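Local coordinates for DNA protection during starvation protein (Mycobacterium smegmatis, PDB 1UVH), which probably protects DNA from oxidative damage by oxidising ferrous iron with hydrogen peroxide and storing it as a ferric mineral inside a hollow twelve-subunit shell, at residues S15-L20 / A73-S78; G44-G49 / T101-L106. All coordinates share one frame; numbering follows the deposited sequence.

Interaction 1: residues S15-L20 / A73-S78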
ATOM      1  N   SER A  15      40.616 -10.071   5.803  1.00 76.24           N
ATOM      2  CA  SER A  15      40.734 -10.719   7.107  1.00 75.61           C
ATOM      3  C   SER A  15      40.891  -9.701   8.246  1.00 74.89           C
ATOM      4  O   SER A  15      40.342  -9.880   9.342  1.00 74.63           O
ATOM      5  CB  SER A  15      41.916 -11.682   7.087  1.00 75.44           C
ATOM      6  OG  SER A  15      41.867 -12.564   8.187  1.00 76.33           O
ATOM      7  N   ASP A  16      41.621  -8.622   7.975  1.00 74.20           N
ATOM      8  CA  ASP A  16      41.815  -7.569   8.966  1.00 73.87           C
ATOM      9  C   ASP A  16      40.489  -6.913   9.273  1.00 72.97           C
ATOM     10  O   ASP A  16      40.116  -6.798  10.443  1.00 72.65           O
ATOM     11  CB  ASP A  16      42.788  -6.486   8.487  1.00 74.16           C
ATOM     12  CG  ASP A  16      44.177  -7.023   8.130  1.00 74.89           C
ATOM     13  OD1 ASP A  16      44.629  -6.747   6.989  1.00 74.08           O
ATOM     14  OD2 ASP A  16      44.891  -7.692   8.925  1.00 75.75           O
ATOM     15  N   VAL A  17      39.799  -6.486   8.205  1.00 72.04           N
ATOM     16  CA  VAL A  17      38.484  -5.805   8.301  1.00 70.95           C
ATOM     17  C   VAL A  17      37.351  -6.693   8.816  1.00 69.81           C
ATOM     18  O   VAL A  17      36.570  -6.271   9.642  1.00 69.40           O
ATOM     19  CB  VAL A  17      38.069  -5.109   6.977  1.00 70.94           C
ATOM     20  CG1 VAL A  17      38.362  -5.941   5.795  1.00 71.26           C
ATOM     21  CG2 VAL A  17      36.587  -4.758   6.968  1.00 70.67           C
ATOM     22  N   ALA A  18      37.288  -7.925   8.350  1.00 68.73           N
ATOM     23  CA  ALA A  18      36.404  -8.925   8.926  1.00 68.24           C
ATOM     24  C   ALA A  18      36.467  -9.097  10.444  1.00 68.18           C
ATOM     25  O   ALA A  18      35.645  -9.821  11.007  1.00 68.16           O
ATOM     26  CB  ALA A  18      36.676 -10.261   8.289  1.00 68.28           C
ATOM     27  N   ASP A  19      37.449  -8.530  11.135  1.00 67.91           N
ATOM     28  CA  ASP A  19      37.354  -8.570  12.588  1.00 67.57           C
ATOM     29  C   ASP A  19      36.964  -7.219  13.126  1.00 66.31           C
ATOM     30  O   ASP A  19      36.335  -7.126  14.170  1.00 66.35           O
ATOM     31  CB  ASP A  19      38.581  -9.203  13.259  1.00 68.18           C
ATOM     32  CG  ASP A  19      38.224 -10.560  13.921  1.00 70.79           C
ATOM     33  OD1 ASP A  19      38.588 -11.647  13.364  1.00 72.66           O
ATOM     34  OD2 ASP A  19      37.517 -10.619  14.970  1.00 72.32           O
ATOM     35  N   LEU A  20      37.267  -6.172  12.378  1.00 64.93           N
ATOM     36  CA  LEU A  20      36.678  -4.869  12.662  1.00 64.16           C
ATOM     37  C   LEU A  20      35.158  -4.893  12.697  1.00 63.41           C
ATOM     38  O   LEU A  20      34.530  -4.340  13.616  1.00 63.43           O
ATOM     39  CB  LEU A  20      37.110  -3.883  11.606  1.00 63.94           C
ATOM     40  CG  LEU A  20      38.547  -3.477  11.811  1.00 63.86           C
ATOM     41  CD1 LEU A  20      39.014  -2.716  10.610  1.00 65.70           C
ATOM     42  CD2 LEU A  20      38.660  -2.645  13.055  1.00 63.08           C
ATOM     43  N   ALA A  73      30.699 -12.223   5.647  1.00 51.04           N
ATOM     44  CA  ALA A  73      30.659 -13.473   4.912  1.00 51.23           C
ATOM     45  C   ALA A  73      31.137 -13.202   3.538  1.00 51.40           C
ATOM     46  O   ALA A  73      31.694 -14.067   2.903  1.00 51.47           O
ATOM     47  CB  ALA A  73      29.262 -14.034   4.866  1.00 51.30           C
ATOM     48  N   THR A  74      30.886 -11.982   3.084  1.00 52.00           N
ATOM     49  CA  THR A  74      31.295 -11.523   1.763  1.00 52.75           C
ATOM     50  C   THR A  74      32.827 -11.417   1.714  1.00 53.13           C
ATOM     51  O   THR A  74      33.466 -11.957   0.848  1.00 52.08           O
ATOM     52  CB  THR A  74      30.574 -10.160   1.401  1.00 52.94           C
ATOM     53  OG1 THR A  74      29.178 -10.232   1.730  1.00 54.09           O
ATOM     54  CG2 THR A  74      30.544  -9.876  -0.101  1.00 52.04           C
ATOM     55  N   LEU A  75      33.418 -10.763   2.689  1.00 54.35           N
ATOM     56  CA  LEU A  75      34.859 -10.739   2.806  1.00 55.45           C
ATOM     57  C   LEU A  75      35.533 -12.133   2.890  1.00 56.25           C
ATOM     58  O   LEU A  75      36.732 -12.251   2.582  1.00 57.56           O
ATOM     59  CB  LEU A  75      35.214  -9.980   4.056  1.00 55.76           C
ATOM     60  CG  LEU A  75      34.883  -8.499   4.038  1.00 56.81           C
ATOM     61  CD1 LEU A  75      34.986  -7.964   5.476  1.00 57.20           C
ATOM     62  CD2 LEU A  75      35.805  -7.744   3.063  1.00 57.36           C
ATOM     63  N   GLY A  76      34.783 -13.160   3.313  1.00 56.31           N
ATOM     64  CA  GLY A  76      35.245 -14.536   3.343  1.00 56.08           C
ATOM     65  C   GLY A  76      34.972 -15.161   4.693  1.00 56.26           C
ATOM     66  O   GLY A  76      34.328 -16.205   4.772  1.00 56.69           O
ATOM     67  N   LYS A  77      35.463 -14.522   5.752  1.00 55.96           N
ATOM     68  CA  LYS A  77      35.252 -15.008   7.106  1.00 56.10           C
ATOM     69  C   LYS A  77      33.763 -15.268   7.439  1.00 55.71           C
ATOM     70  O   LYS A  77      32.859 -14.817   6.729  1.00 54.52           O
ATOM     71  CB  LYS A  77      35.877 -14.036   8.131  1.00 56.52           C
ATOM     72  CG  LYS A  77      37.357 -14.360   8.500  1.00 58.55           C
ATOM     73  CD  LYS A  77      37.856 -13.583   9.745  1.00 58.77           C
ATOM     74  CE  LYS A  77      38.388 -14.515  10.821  1.00 58.96           C
ATOM     75  NZ  LYS A  77      37.325 -15.263  11.553  1.00 58.41           N
ATOM     76  N   SER A  78      33.558 -16.021   8.526  1.00 55.41           N
ATOM     77  CA  SER A  78      32.253 -16.301   9.085  1.00 55.37           C
ATOM     78  C   SER A  78      31.951 -15.338  10.230  1.00 55.38           C
ATOM     79  O   SER A  78      32.782 -15.086  11.093  1.00 55.52           O
ATOM     80  CB  SER A  78      32.174 -17.745   9.589  1.00 55.73           C
ATOM     81  OG  SER A  78      31.363 -17.867  10.757  1.00 56.06           O
TER

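Interaction 2: residues G44-G49 / T101-L106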
ATOM      1  N   GLY A  44       7.721   6.527  33.506  1.00 58.16           N
ATOM      2  CA  GLY A  44       7.630   7.925  33.866  1.00 58.50           C
ATOM      3  C   GLY A  44       6.600   8.638  33.029  1.00 59.01           C
ATOM      4  O   GLY A  44       5.859   8.026  32.283  1.00 58.88           O
ATOM      5  N   PRO A  45       6.539   9.951  33.149  1.00 59.59           N
ATOM      6  CA  PRO A  45       5.481  10.705  32.490  1.00 59.52           C
ATOM      7  C   PRO A  45       5.953  11.170  31.109  1.00 59.23           C
ATOM      8  O   PRO A  45       5.673  12.297  30.688  1.00 59.52           O
ATOM      9  CB  PRO A  45       5.249  11.857  33.471  1.00 59.61           C
ATOM     10  CG  PRO A  45       6.589  12.082  34.094  1.00 59.74           C
ATOM     11  CD  PRO A  45       7.437  10.842  33.904  1.00 59.75           C
ATOM     12  N   ASN A  46       6.680  10.294  30.419  1.00 58.54           N
ATOM     13  CA  ASN A  46       7.144  10.558  29.053  1.00 58.64           C
ATOM     14  C   ASN A  46       7.534   9.252  28.362  1.00 57.38           C
ATOM     15  O   ASN A  46       8.212   9.234  27.333  1.00 56.85           O
ATOM     16  CB  ASN A  46       8.327  11.519  29.079  1.00 58.82           C
ATOM     17  CG  ASN A  46       9.125  11.390  30.348  1.00 62.45           C
ATOM     18  OD1 ASN A  46       8.805  10.563  31.227  1.00 65.37           O
ATOM     19  ND2 ASN A  46      10.161  12.216  30.481  1.00 67.80           N
ATOM     20  N   PHE A  47       7.035   8.155  28.911  1.00 56.38           N
ATOM     21  CA  PHE A  47       7.577   6.845  28.601  1.00 55.30           C
ATOM     22  C   PHE A  47       7.258   6.461  27.175  1.00 54.35           C
ATOM     23  O   PHE A  47       8.146   5.978  26.461  1.00 54.24           O
ATOM     24  CB  PHE A  47       7.134   5.801  29.637  1.00 55.10           C
ATOM     25  CG  PHE A  47       6.185   4.795  29.135  1.00 54.64           C
ATOM     26  CD1 PHE A  47       4.857   5.096  29.022  1.00 56.80           C
ATOM     27  CD2 PHE A  47       6.608   3.527  28.832  1.00 54.90           C
ATOM     28  CE1 PHE A  47       3.967   4.144  28.576  1.00 58.12           C
ATOM     29  CE2 PHE A  47       5.731   2.567  28.389  1.00 55.51           C
ATOM     30  CZ  PHE A  47       4.414   2.868  28.252  1.00 56.78           C
ATOM     31  N   ILE A  48       6.025   6.734  26.742  1.00 52.92           N
ATOM     32  CA  ILE A  48       5.622   6.377  25.388  1.00 52.03           C
ATOM     33  C   ILE A  48       6.413   7.126  24.334  1.00 50.83           C
ATOM     34  O   ILE A  48       6.767   6.558  23.337  1.00 49.89           O
ATOM     35  CB  ILE A  48       4.145   6.548  25.162  1.00 51.93           C
ATOM     36  CG1 ILE A  48       3.724   5.736  23.929  1.00 53.25           C
ATOM     37  CG2 ILE A  48       3.792   8.023  24.991  1.00 51.90           C
ATOM     38  CD1 ILE A  48       3.575   4.219  24.154  1.00 54.03           C
ATOM     39  N   GLY A  49       6.724   8.385  24.590  1.00 50.50           N
ATOM     40  CA  GLY A  49       7.567   9.150  23.704  1.00 49.95           C
ATOM     41  C   GLY A  49       8.814   8.402  23.306  1.00 49.69           C
ATOM     42  O   GLY A  49       9.153   8.293  22.136  1.00 49.35           O
ATOM     43  N   THR A 101      13.367   5.238  35.290  1.00 66.14           N
ATOM     44  CA  THR A 101      12.842   6.377  34.550  1.00 65.42           C
ATOM     45  C   THR A 101      13.550   6.526  33.213  1.00 65.17           C
ATOM     46  O   THR A 101      14.649   6.021  33.007  1.00 64.45           O
ATOM     47  CB  THR A 101      12.944   7.731  35.347  1.00 65.33           C
ATOM     48  OG1 THR A 101      14.314   8.059  35.596  1.00 65.97           O
ATOM     49  CG2 THR A 101      12.310   7.658  36.732  1.00 64.17           C
ATOM     50  N   VAL A 102      12.872   7.227  32.309  1.00 65.18           N
ATOM     51  CA  VAL A 102      13.448   7.698  31.049  1.00 64.97           C
ATOM     52  C   VAL A 102      14.820   8.305  31.283  1.00 64.71           C
ATOM     53  O   VAL A 102      15.799   7.973  30.607  1.00 64.30           O
ATOM     54  CB  VAL A 102      12.581   8.843  30.437  1.00 64.88           C
ATOM     55  CG1 VAL A 102      13.300   9.507  29.269  1.00 64.98           C
ATOM     56  CG2 VAL A 102      11.235   8.347  30.027  1.00 64.35           C
ATOM     57  N   GLN A 103      14.836   9.210  32.257  1.00 64.47           N
ATOM     58  CA  GLN A 103      15.933  10.131  32.464  1.00 64.36           C
ATOM     59  C   GLN A 103      17.180   9.287  32.747  1.00 63.35           C
ATOM     60  O   GLN A 103      18.226   9.430  32.107  1.00 63.38           O
ATOM     61  CB  GLN A 103      15.614  11.117  33.603  1.00 64.76           C
ATOM     62  CG  GLN A 103      14.135  11.105  34.188  1.00 67.18           C
ATOM     63  CD  GLN A 103      13.018  11.625  33.213  1.00 69.44           C
ATOM     64  OE1 GLN A 103      13.286  12.409  32.281  1.00 70.58           O
ATOM     65  NE2 GLN A 103      11.773  11.180  33.446  1.00 68.52           N
ATOM     66  N   ALA A 104      17.033   8.358  33.670  1.00 61.95           N
ATOM     67  CA  ALA A 104      18.081   7.409  33.959  1.00 60.79           C
ATOM     68  C   ALA A 104      18.545   6.741  32.684  1.00 60.01           C
ATOM     69  O   ALA A 104      19.734   6.783  32.334  1.00 60.35           O
ATOM     70  CB  ALA A 104      17.554   6.357  34.914  1.00 60.78           C
ATOM     71  N   HIS A 105      17.587   6.126  31.993  1.00 58.71           N
ATOM     72  CA  HIS A 105      17.868   5.220  30.875  1.00 57.35           C
ATOM     73  C   HIS A 105      18.569   5.880  29.693  1.00 56.24           C
ATOM     74  O   HIS A 105      19.424   5.286  29.053  1.00 54.96           O
ATOM     75  CB  HIS A 105      16.566   4.603  30.397  1.00 57.38           C
ATOM     76  CG  HIS A 105      16.204   3.359  31.119  1.00 56.40           C
ATOM     77  ND1 HIS A 105      17.074   2.306  31.241  1.00 55.99           N
ATOM     78  CD2 HIS A 105      15.063   2.987  31.743  1.00 57.36           C
ATOM     79  CE1 HIS A 105      16.489   1.338  31.928  1.00 58.02           C
ATOM     80  NE2 HIS A 105      15.262   1.723  32.237  1.00 57.52           N
ATOM     81  N   LEU A 106      18.195   7.113  29.413  1.00 55.40           N
ATOM     82  CA  LEU A 106      18.831   7.851  28.350  1.00 55.35           C
ATOM     83  C   LEU A 106      20.253   8.297  28.733  1.00 55.50           C
ATOM     84  O   LEU A 106      21.154   8.348  27.892  1.00 55.18           O
ATOM     85  CB  LEU A 106      17.939   9.018  27.974  1.00 55.16           C
ATOM     86  CG  LEU A 106      16.577   8.596  27.388  1.00 54.93           C
ATOM     87  CD1 LEU A 106      16.051   9.706  26.509  1.00 54.81           C
ATOM     88  CD2 LEU A 106      16.547   7.252  26.606  1.00 53.88           C
TER

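Interaction 1: residues S15-L20 / A73-S78
Leu75, in the last turn of helix 47-75, reaches helix 13-41 through one methyl above all. Its CD1 comes within 3.7 Å of the backbone N of Ala18 and 4.0 Å of Ala18 CB. Both methyls of Val17 face that carbon from one side, CG1 and CG2 each 3.9 Å from Leu75 CD1, and the valine and leucine side chains meet nearly at a right angle. The leucine CG lies opposite the carbonyl carbon (chi1 -67°), and from there the branch reaches Ala14 and Leu21 of helix 13-41, while Val17 is backed by Leu127 of helix 102-129. At Gly76 the chain turns out of the helix with a positive phi of 130°. Beyond this turn the CA atoms of Lys77 and Ala18 are 6.5 Å apart. Lys77 CD lies 3.8 Å from Ala18 CB, so that it and Leu75 CD1 hold the alanine methyl from nearly opposite sides. The lysine chain, bent at chi3 and chi4, sets Lys77 CE 3.8 Å from Asp19 OD1, with NZ slightly farther from that oxygen at 4.2 Å, too long for a salt bridge. Ser78 turns to the subunit interface, where its hydroxyl is hydrogen-bonded to Glu98 and Asn41 of a second subunit. The chemistry is therefore graded: a buried apolar patch joins two helices of the ferritin-like four-helix bundle, then gives way to a lysine whose methylene groups pack while its charge probably gains only a diffuse attraction from Asp19.

Interaction 2: residues G44-G49 / T101-L106
Asn46 ND2 is held from beyond the chain, by a hydrogen bond to Pro45 O of a neighbouring subunit, while Gln103 lies beside it within its own. The two amides lie edge to edge, their planes only 27° apart, without a hydrogen bond, Asn46 ND2 being 3.6 Å from Gln103 OE1. The bend of the glutamine at chi2 (-68°) carries its amide back to the asparagine. Whereas Gln103 comes at the edge of the Asn46 amide, Val102 CG2 sits over its face, 3.5 Å from Asn46 OD1, and also packs 4.2 Å from Phe47 CA. Pro45 O in turn accepts from Asn46 ND2 of another subunit; each subunit gives this bond to one neighbour and receives it from another, consistent with a threefold junction. Thr101 is the N-cap of helix 102-129, its OG1 accepting a weak bond from Ala104 N at 3.3 Å. The contact thus joins the starts of helices 47-75 and 102-129, just beyond the two short parallel strands 42-43 and 100-101; Val102 is backbone-hydrogen-bonded to Val43 and packs its side chain on Val50.

Interactions 1 and 2 lie on opposite sides of the chain's centre, their own centres 38 Å apart and their nearest atoms about 23 Å apart. Helix 47-75 connects them: interaction 2 involves its beginning and interaction 1 its end. The same helix carries Asp66 and Glu70, probable ligands of an iron site completed by His39 of a partner subunit. Leu75 of interaction 1 is about 10 Å from Glu70, side chain to side chain, whereas Phe47 of interaction 2 is about 7 Å from His39 and about 9 Å from a bound ferric ion. Both contacts border subunit interfaces, through Ser78 in interaction 1 and through Pro45 and Asn46 in interaction 2.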